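Local coordinates for arylalkylamine N-Acetyltransferase like 5b (Aedes aegypti, PDB 4FD4), which probably transfers an acyl group, such as acetyl or a long-chain fatty acyl, from acyl-coenzyme A to the amine of serotonin or dopamine, at residues Y38-S43 against K196-F201; L105-L110 against L187-Y192. All blocks are in the same frame, centred on the assembly; numbering follows the deposited sequence.

Contact 1 (Y38-S43 against K196-F201); sequences YVHGKS and KGEKLF
V39 and L200 supply the one hydrogen bond between Y38-S43 and K196-F201. V39 N donates to L200 O over 2.9 Å with an N-H...O angle of 157°, so the bond is fairly straight at the hydrogen, while the donor stands clear of the carbonyl plane. With Y38 and F201 facing each other as a single beta bridge, the two loops meet locally like strands, although neither is a regular strand. The same carbonyl receives apolar neighbours: CG2 of V39 and CD1 of Y38 each lie 3.4 Å from L200 O, which packs the acceptor between two side chains.

Apolar packing continues on the Y38 ring. Its CD1 edge meets F201 CE1 at 3.7 Å, but the two ring planes are inclined at 56° with centroids 5.6 Å apart, an oblique pairing that is neither a stack nor a T-shape. L200 lies alongside Y38, pointing the same way, and touches CE1 through CD2. With CG anti to its backbone nitrogen (chi1 -170°), Y38 runs beside L200 toward helix 99-115, where its hydroxyl hydrogen-bonds to D103.

The polar approach of E198 to H40 is looser. OE1 of the extended E198 side chain approaches the edge of the H40 ring near its plane, 3.8 Å from NE2, a separation too long to count as a hydrogen bond; the carboxylate and imidazole planes stand steeply to each other. CG1 of V39 sits over one face of that ring.

At the end of the type I turn from Y38 to G41, K100 of helix 99-115 hydrogen-bonds to the G41 carbonyl and also to that of S43. The arrangement is a beta-bridged meeting of two loops of the GNAT fold: the one following helix 33-37 and the connection between strands 182-188 and 209-216.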
ATOM      1  N   TYR A  38       2.835   1.833 -15.561  1.00 35.02           N
ATOM      2  CA  TYR A  38       2.782   0.562 -16.273  1.00 36.40           C
ATOM      3  C   TYR A  38       2.805   0.762 -17.782  1.00 41.98           C
ATOM      4  O   TYR A  38       2.078   1.596 -18.330  1.00 37.87           O
ATOM      5  CB  TYR A  38       1.540  -0.231 -15.878  1.00 34.23           C
ATOM      6  CG  TYR A  38       1.511  -1.667 -16.385  1.00 32.49           C
ATOM      7  CD1 TYR A  38       2.485  -2.582 -16.014  1.00 32.75           C
ATOM      8  CD2 TYR A  38       0.489  -2.110 -17.199  1.00 35.62           C
ATOM      9  CE1 TYR A  38       2.444  -3.903 -16.460  1.00 33.92           C
ATOM     10  CE2 TYR A  38       0.438  -3.421 -17.653  1.00 35.25           C
ATOM     11  CZ  TYR A  38       1.416  -4.307 -17.281  1.00 35.37           C
ATOM     12  OH  TYR A  38       1.352  -5.606 -17.728  1.00 33.31           O
ATOM     13  N   VAL A  39       3.644  -0.042 -18.426  1.00 42.33           N
ATOM     14  CA  VAL A  39       3.925   0.013 -19.855  1.00 42.41           C
ATOM     15  C   VAL A  39       2.722  -0.174 -20.787  1.00 43.58           C
ATOM     16  O   VAL A  39       2.664   0.451 -21.852  1.00 47.84           O
ATOM     17  CB  VAL A  39       5.032  -1.011 -20.185  1.00 44.52           C
ATOM     18  CG1 VAL A  39       4.849  -1.596 -21.578  1.00 47.27           C
ATOM     19  CG2 VAL A  39       6.403  -0.375 -20.007  1.00 44.38           C
ATOM     20  N   HIS A  40       1.768  -1.020 -20.407  1.00 43.06           N
ATOM     21  CA  HIS A  40       0.654  -1.329 -21.307  1.00 38.87           C
ATOM     22  C   HIS A  40      -0.677  -0.657 -20.950  1.00 45.45           C
ATOM     23  O   HIS A  40      -1.738  -1.104 -21.395  1.00 49.69           O
ATOM     24  CB  HIS A  40       0.456  -2.844 -21.439  1.00 44.35           C
ATOM     25  CG  HIS A  40       1.701  -3.585 -21.815  1.00 49.72           C
ATOM     26  ND1 HIS A  40       2.324  -3.425 -23.035  1.00 47.42           N
ATOM     27  CD2 HIS A  40       2.437  -4.495 -21.133  1.00 50.06           C
ATOM     28  CE1 HIS A  40       3.391  -4.202 -23.086  1.00 54.89           C
ATOM     29  NE2 HIS A  40       3.483  -4.861 -21.942  1.00 54.31           N
ATOM     30  N   GLY A  41      -0.626   0.412 -20.161  1.00 42.78           N
ATOM     31  CA  GLY A  41      -1.838   1.105 -19.757  1.00 44.44           C
ATOM     32  C   GLY A  41      -1.829   1.511 -18.293  1.00 44.86           C
ATOM     33  O   GLY A  41      -1.454   0.721 -17.414  1.00 34.86           O
ATOM     34  N   LYS A  42      -2.248   2.744 -18.022  1.00 44.51           N
ATOM     35  CA  LYS A  42      -2.172   3.286 -16.672  1.00 43.94           C
ATOM     36  C   LYS A  42      -3.381   2.934 -15.799  1.00 39.11           C
ATOM     37  O   LYS A  42      -3.332   3.084 -14.576  1.00 37.75           O
ATOM     38  CB  LYS A  42      -1.983   4.809 -16.723  1.00 44.38           C
ATOM     39  CG  LYS A  42      -3.137   5.554 -17.399  1.00 53.85           C
ATOM     40  CD  LYS A  42      -2.884   7.063 -17.467  1.00 54.72           C
ATOM     41  CE  LYS A  42      -1.592   7.392 -18.211  1.00 59.59           C
ATOM     42  NZ  LYS A  42      -0.426   7.597 -17.295  1.00 58.06           N
ATOM     43  N   SER A  43      -4.466   2.470 -16.410  1.00 37.45           N
ATOM     44  CA  SER A  43      -5.677   2.190 -15.636  1.00 38.20           C
ATOM     45  C   SER A  43      -5.509   0.958 -14.752  1.00 36.75           C
ATOM     46  O   SER A  43      -4.806   0.007 -15.121  1.00 32.31           O
ATOM     47  CB  SER A  43      -6.890   1.992 -16.544  1.00 39.78           C
ATOM     48  OG  SER A  43      -8.059   1.771 -15.765  1.00 43.04           O
ATOM     49  N   LYS A 196      11.403 -12.613 -17.346  1.00 40.76           N
ATOM     50  CA  LYS A 196      11.536 -12.627 -18.801  1.00 43.22           C
ATOM     51  C   LYS A 196      12.588 -11.635 -19.252  1.00 42.83           C
ATOM     52  O   LYS A 196      13.005 -11.643 -20.411  1.00 49.09           O
ATOM     53  CB  LYS A 196      10.201 -12.259 -19.457  1.00 46.73           C
ATOM     54  CG  LYS A 196       9.259 -13.426 -19.716  1.00 43.87           C
ATOM     55  CD  LYS A 196       9.476 -14.558 -18.725  1.00 50.35           C
ATOM     56  CE  LYS A 196       8.620 -15.775 -19.075  1.00 57.09           C
ATOM     57  NZ  LYS A 196       8.957 -16.972 -18.238  1.00 58.37           N
ATOM     58  N   GLY A 197      13.006 -10.768 -18.335  1.00 41.70           N
ATOM     59  CA  GLY A 197      13.928  -9.692 -18.657  1.00 36.65           C
ATOM     60  C   GLY A 197      13.216  -8.444 -19.151  1.00 38.36           C
ATOM     61  O   GLY A 197      13.852  -7.510 -19.634  1.00 39.32           O
ATOM     62  N   GLU A 198      11.894  -8.417 -19.015  1.00 41.50           N
ATOM     63  CA  GLU A 198      11.086  -7.329 -19.560  1.00 38.46           C
ATOM     64  C   GLU A 198      10.963  -6.127 -18.622  1.00 39.84           C
ATOM     65  O   GLU A 198      10.674  -6.285 -17.424  1.00 38.61           O
ATOM     66  CB  GLU A 198       9.694  -7.853 -19.911  1.00 43.21           C
ATOM     67  CG  GLU A 198       8.866  -6.912 -20.772  1.00 47.37           C
ATOM     68  CD  GLU A 198       7.581  -7.560 -21.271  1.00 55.25           C
ATOM     69  OE1 GLU A 198       6.696  -6.814 -21.749  1.00 55.61           O
ATOM     70  OE2 GLU A 198       7.460  -8.808 -21.193  1.00 54.72           O
ATOM     71  N   LYS A 199      11.152  -4.948 -19.162  1.00 38.84           N
ATOM     72  CA  LYS A 199      10.919  -3.699 -18.498  1.00 38.72           C
ATOM     73  C   LYS A 199       9.450  -3.362 -18.520  1.00 44.89           C
ATOM     74  O   LYS A 199       8.911  -3.160 -19.570  1.00 47.03           O
ATOM     75  CB  LYS A 199      11.648  -2.620 -19.254  1.00 43.12           C
ATOM     76  CG  LYS A 199      11.749  -1.331 -18.533  1.00 44.34           C
ATOM     77  CD  LYS A 199      11.978  -0.231 -19.492  1.00 49.15           C
ATOM     78  CE  LYS A 199      11.705   1.052 -18.850  1.00 57.48           C
ATOM     79  NZ  LYS A 199      12.672   1.328 -17.816  1.00 54.49           N
ATOM     80  N   LEU A 200       8.803  -3.277 -17.362  1.00 41.55           N
ATOM     81  CA  LEU A 200       7.345  -3.188 -17.341  1.00 39.02           C
ATOM     82  C   LEU A 200       6.813  -1.863 -16.806  1.00 38.63           C
ATOM     83  O   LEU A 200       5.625  -1.580 -16.909  1.00 38.74           O
ATOM     84  CB  LEU A 200       6.763  -4.345 -16.533  1.00 38.94           C
ATOM     85  CG  LEU A 200       6.746  -5.692 -17.244  1.00 38.17           C
ATOM     86  CD1 LEU A 200       6.476  -6.816 -16.259  1.00 34.68           C
ATOM     87  CD2 LEU A 200       5.721  -5.684 -18.367  1.00 43.07           C
ATOM     88  N   PHE A 201       7.696  -1.059 -16.232  1.00 40.07           N
ATOM     89  CA  PHE A 201       7.278   0.198 -15.642  1.00 40.86           C
ATOM     90  C   PHE A 201       8.144   1.340 -16.128  1.00 40.42           C
ATOM     91  O   PHE A 201       9.366   1.235 -16.157  1.00 42.04           O
ATOM     92  CB  PHE A 201       7.305   0.099 -14.117  1.00 39.60           C
ATOM     93  CG  PHE A 201       6.390  -0.964 -13.575  1.00 41.60           C
ATOM     94  CD1 PHE A 201       5.051  -0.690 -13.338  1.00 37.19           C
ATOM     95  CD2 PHE A 201       6.863  -2.241 -13.320  1.00 33.11           C
ATOM     96  CE1 PHE A 201       4.203  -1.664 -12.842  1.00 33.77           C
ATOM     97  CE2 PHE A 201       6.021  -3.228 -12.828  1.00 35.63           C
ATOM     98  CZ  PHE A 201       4.691  -2.940 -12.586  1.00 34.92           C
TER

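Contact 2 (L105-L110 against L187-Y192); sequences LKLLAL and LALGDY
The Y192 ring is wedged against L107 and L110 of helix 99-115, where this helix of the GNAT fold packs on the end of strand 182-188 and the loop after it. Two directions of approach define the contact. L107 CD1 lies over one face of the ring, 4.0 Å from its centroid and 22° off the normal, a CH-pi contact displaced toward the rim. L110 CD2 instead reaches the ring edge in plane, 3.4 Å from Y192 CE1, and the two side chains run antiparallel past one another.

One helical turn thus grips the ring on a face and at an edge. In Y192 the ring stands anti to the backbone nitrogen (chi1 176°), which carries it across to the helix and brings OH within 3.9 Å of K106 CB.

The leucine branches extend the apolar surface on the strand side. L187 places CD2 against L107 CD1 and CD1 against L110 CD2, bridging both helix residues. L189 lies roughly perpendicular to L107, and its own neighbours include I210 of strand 209-216. The methyls at that crossing, CD2 of L107 and CD2 of L189, are 4.2 Å apart.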
ATOM      1  N   LEU A 105       1.696  -7.876  -9.005  1.00 24.12           N
ATOM      2  CA  LEU A 105       1.819  -8.859  -7.931  1.00 27.05           C
ATOM      3  C   LEU A 105       3.241  -9.397  -7.822  1.00 25.17           C
ATOM      4  O   LEU A 105       3.773  -9.525  -6.715  1.00 22.73           O
ATOM      5  CB  LEU A 105       0.857 -10.020  -8.167  1.00 27.80           C
ATOM      6  CG  LEU A 105      -0.433 -10.022  -7.365  1.00 31.44           C
ATOM      7  CD1 LEU A 105      -1.368 -11.125  -7.876  1.00 36.72           C
ATOM      8  CD2 LEU A 105      -0.116 -10.219  -5.885  1.00 29.32           C
ATOM      9  N   LYS A 106       3.855  -9.718  -8.960  1.00 22.44           N
ATOM     10  CA  LYS A 106       5.263 -10.140  -8.942  1.00 28.04           C
ATOM     11  C   LYS A 106       6.192  -9.067  -8.423  1.00 26.41           C
ATOM     12  O   LYS A 106       7.113  -9.357  -7.648  1.00 26.20           O
ATOM     13  CB  LYS A 106       5.728 -10.592 -10.327  1.00 26.63           C
ATOM     14  CG  LYS A 106       5.077 -11.868 -10.823  1.00 32.04           C
ATOM     15  CD  LYS A 106       5.434 -12.047 -12.286  1.00 36.83           C
ATOM     16  CE  LYS A 106       4.737 -13.244 -12.892  1.00 47.31           C
ATOM     17  NZ  LYS A 106       5.206 -13.458 -14.286  1.00 46.22           N
ATOM     18  N   LEU A 107       5.972  -7.829  -8.854  1.00 22.92           N
ATOM     19  CA  LEU A 107       6.749  -6.713  -8.302  1.00 21.15           C
ATOM     20  C   LEU A 107       6.620  -6.564  -6.772  1.00 22.38           C
ATOM     21  O   LEU A 107       7.620  -6.403  -6.057  1.00 23.93           O
ATOM     22  CB  LEU A 107       6.379  -5.402  -8.991  1.00 24.55           C
ATOM     23  CG  LEU A 107       6.919  -4.118  -8.361  1.00 25.83           C
ATOM     24  CD1 LEU A 107       8.454  -4.085  -8.363  1.00 27.78           C
ATOM     25  CD2 LEU A 107       6.359  -2.917  -9.109  1.00 35.29           C
ATOM     26  N   LEU A 108       5.390  -6.611  -6.279  1.00 20.50           N
ATOM     27  CA  LEU A 108       5.108  -6.517  -4.843  1.00 24.58           C
ATOM     28  C   LEU A 108       5.773  -7.648  -4.074  1.00 26.22           C
ATOM     29  O   LEU A 108       6.350  -7.442  -2.998  1.00 23.64           O
ATOM     30  CB  LEU A 108       3.599  -6.566  -4.590  1.00 23.31           C
ATOM     31  CG  LEU A 108       2.786  -5.396  -5.143  1.00 23.95           C
ATOM     32  CD1 LEU A 108       1.288  -5.591  -4.862  1.00 26.00           C
ATOM     33  CD2 LEU A 108       3.283  -4.095  -4.550  1.00 25.80           C
ATOM     34  N   ALA A 109       5.655  -8.851  -4.629  1.00 24.92           N
ATOM     35  CA  ALA A 109       6.306 -10.026  -4.073  1.00 27.02           C
ATOM     36  C   ALA A 109       7.814  -9.800  -3.972  1.00 22.92           C
ATOM     37  O   ALA A 109       8.426 -10.123  -2.956  1.00 24.26           O
ATOM     38  CB  ALA A 109       5.998 -11.261  -4.924  1.00 23.66           C
ATOM     39  N   LEU A 110       8.416  -9.243  -5.016  1.00 23.41           N
ATOM     40  CA  LEU A 110       9.861  -8.972  -4.996  1.00 22.70           C
ATOM     41  C   LEU A 110      10.200  -7.983  -3.888  1.00 28.96           C
ATOM     42  O   LEU A 110      11.179  -8.161  -3.146  1.00 24.91           O
ATOM     43  CB  LEU A 110      10.323  -8.403  -6.340  1.00 24.10           C
ATOM     44  CG  LEU A 110      11.717  -7.762  -6.399  1.00 26.34           C
ATOM     45  CD1 LEU A 110      12.810  -8.769  -6.067  1.00 32.68           C
ATOM     46  CD2 LEU A 110      11.950  -7.169  -7.782  1.00 29.82           C
ATOM     47  N   LEU A 187      13.964   0.154  -4.391  1.00 37.56           N
ATOM     48  CA  LEU A 187      13.986  -0.362  -5.753  1.00 42.10           C
ATOM     49  C   LEU A 187      13.630   0.732  -6.739  1.00 42.03           C
ATOM     50  O   LEU A 187      12.538   1.311  -6.685  1.00 41.11           O
ATOM     51  CB  LEU A 187      13.020  -1.548  -5.902  1.00 42.93           C
ATOM     52  CG  LEU A 187      12.621  -2.004  -7.318  1.00 42.85           C
ATOM     53  CD1 LEU A 187      12.471  -3.521  -7.407  1.00 45.11           C
ATOM     54  CD2 LEU A 187      11.336  -1.351  -7.751  1.00 43.63           C
ATOM     55  N   ALA A 188      14.560   1.016  -7.643  1.00 44.39           N
ATOM     56  CA  ALA A 188      14.295   1.935  -8.733  1.00 41.06           C
ATOM     57  C   ALA A 188      13.293   1.290  -9.685  1.00 41.23           C
ATOM     58  O   ALA A 188      13.568   0.246 -10.280  1.00 42.86           O
ATOM     59  CB  ALA A 188      15.586   2.290  -9.453  1.00 42.07           C
ATOM     60  N   LEU A 189      12.135   1.921  -9.823  1.00 37.64           N
ATOM     61  CA  LEU A 189      11.038   1.383 -10.621  1.00 41.71           C
ATOM     62  C   LEU A 189      11.420   1.081 -12.074  1.00 44.73           C
ATOM     63  O   LEU A 189      11.106   0.006 -12.597  1.00 42.52           O
ATOM     64  CB  LEU A 189       9.854   2.348 -10.600  1.00 42.54           C
ATOM     65  CG  LEU A 189       8.498   1.784 -10.185  1.00 43.61           C
ATOM     66  CD1 LEU A 189       7.382   2.687 -10.677  1.00 40.05           C
ATOM     67  CD2 LEU A 189       8.324   0.376 -10.714  1.00 44.12           C
ATOM     68  N   GLY A 190      12.078   2.033 -12.730  1.00 44.97           N
ATOM     69  CA  GLY A 190      12.460   1.863 -14.126  1.00 43.75           C
ATOM     70  C   GLY A 190      13.526   0.798 -14.328  1.00 43.20           C
ATOM     71  O   GLY A 190      13.713   0.290 -15.435  1.00 44.89           O
ATOM     72  N   ASP A 191      14.234   0.456 -13.257  1.00 42.86           N
ATOM     73  CA  ASP A 191      15.242  -0.594 -13.334  1.00 41.81           C
ATOM     74  C   ASP A 191      14.651  -1.999 -13.144  1.00 43.35           C
ATOM     75  O   ASP A 191      15.344  -2.999 -13.340  1.00 43.06           O
ATOM     76  CB  ASP A 191      16.370  -0.339 -12.332  1.00 46.07           C
ATOM     77  CG  ASP A 191      17.204   0.881 -12.687  1.00 47.56           C
ATOM     78  OD1 ASP A 191      17.162   1.317 -13.858  1.00 48.79           O
ATOM     79  OD2 ASP A 191      17.908   1.402 -11.792  1.00 51.71           O
ATOM     80  N   TYR A 192      13.375  -2.075 -12.765  1.00 36.91           N
ATOM     81  CA  TYR A 192      12.730  -3.369 -12.561  1.00 36.47           C
ATOM     82  C   TYR A 192      12.645  -4.180 -13.853  1.00 34.33           C
ATOM     83  O   TYR A 192      12.296  -3.650 -14.910  1.00 36.03           O
ATOM     84  CB  TYR A 192      11.323  -3.229 -11.944  1.00 37.36           C
ATOM     85  CG  TYR A 192      10.599  -4.560 -11.826  1.00 30.02           C
ATOM     86  CD1 TYR A 192      10.940  -5.476 -10.830  1.00 28.50           C
ATOM     87  CD2 TYR A 192       9.590  -4.907 -12.713  1.00 27.46           C
ATOM     88  CE1 TYR A 192      10.293  -6.703 -10.721  1.00 26.91           C
ATOM     89  CE2 TYR A 192       8.936  -6.138 -12.611  1.00 30.08           C
ATOM     90  CZ  TYR A 192       9.297  -7.026 -11.615  1.00 27.89           C
ATOM     91  OH  TYR A 192       8.655  -8.234 -11.500  1.00 29.42           O
TER

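Overall arrangement
The centres of contacts 1 and 2 are 11 Å apart, and F201 joins them directly. Its CB reaches L189 CD2 at 3.6 Å, its CE2 reaches L107 CD2 at 3.7 Å, and its CD2 lies 3.9 Å from Y192 CD2, so the ring that meets Y38 also packs into the cluster of contact 2. A polar contact joins the loop segments: K199 NZ lies 2.8 Å from G190 O. Both contacts involve helix 99-115: its D103 and K100 bond to Y38 and G41 of contact 1, and K106, L107 and L110 form its side of contact 2. They lie on the same side of the chain's centre, about 19 and 14 Å from it, measured between centres.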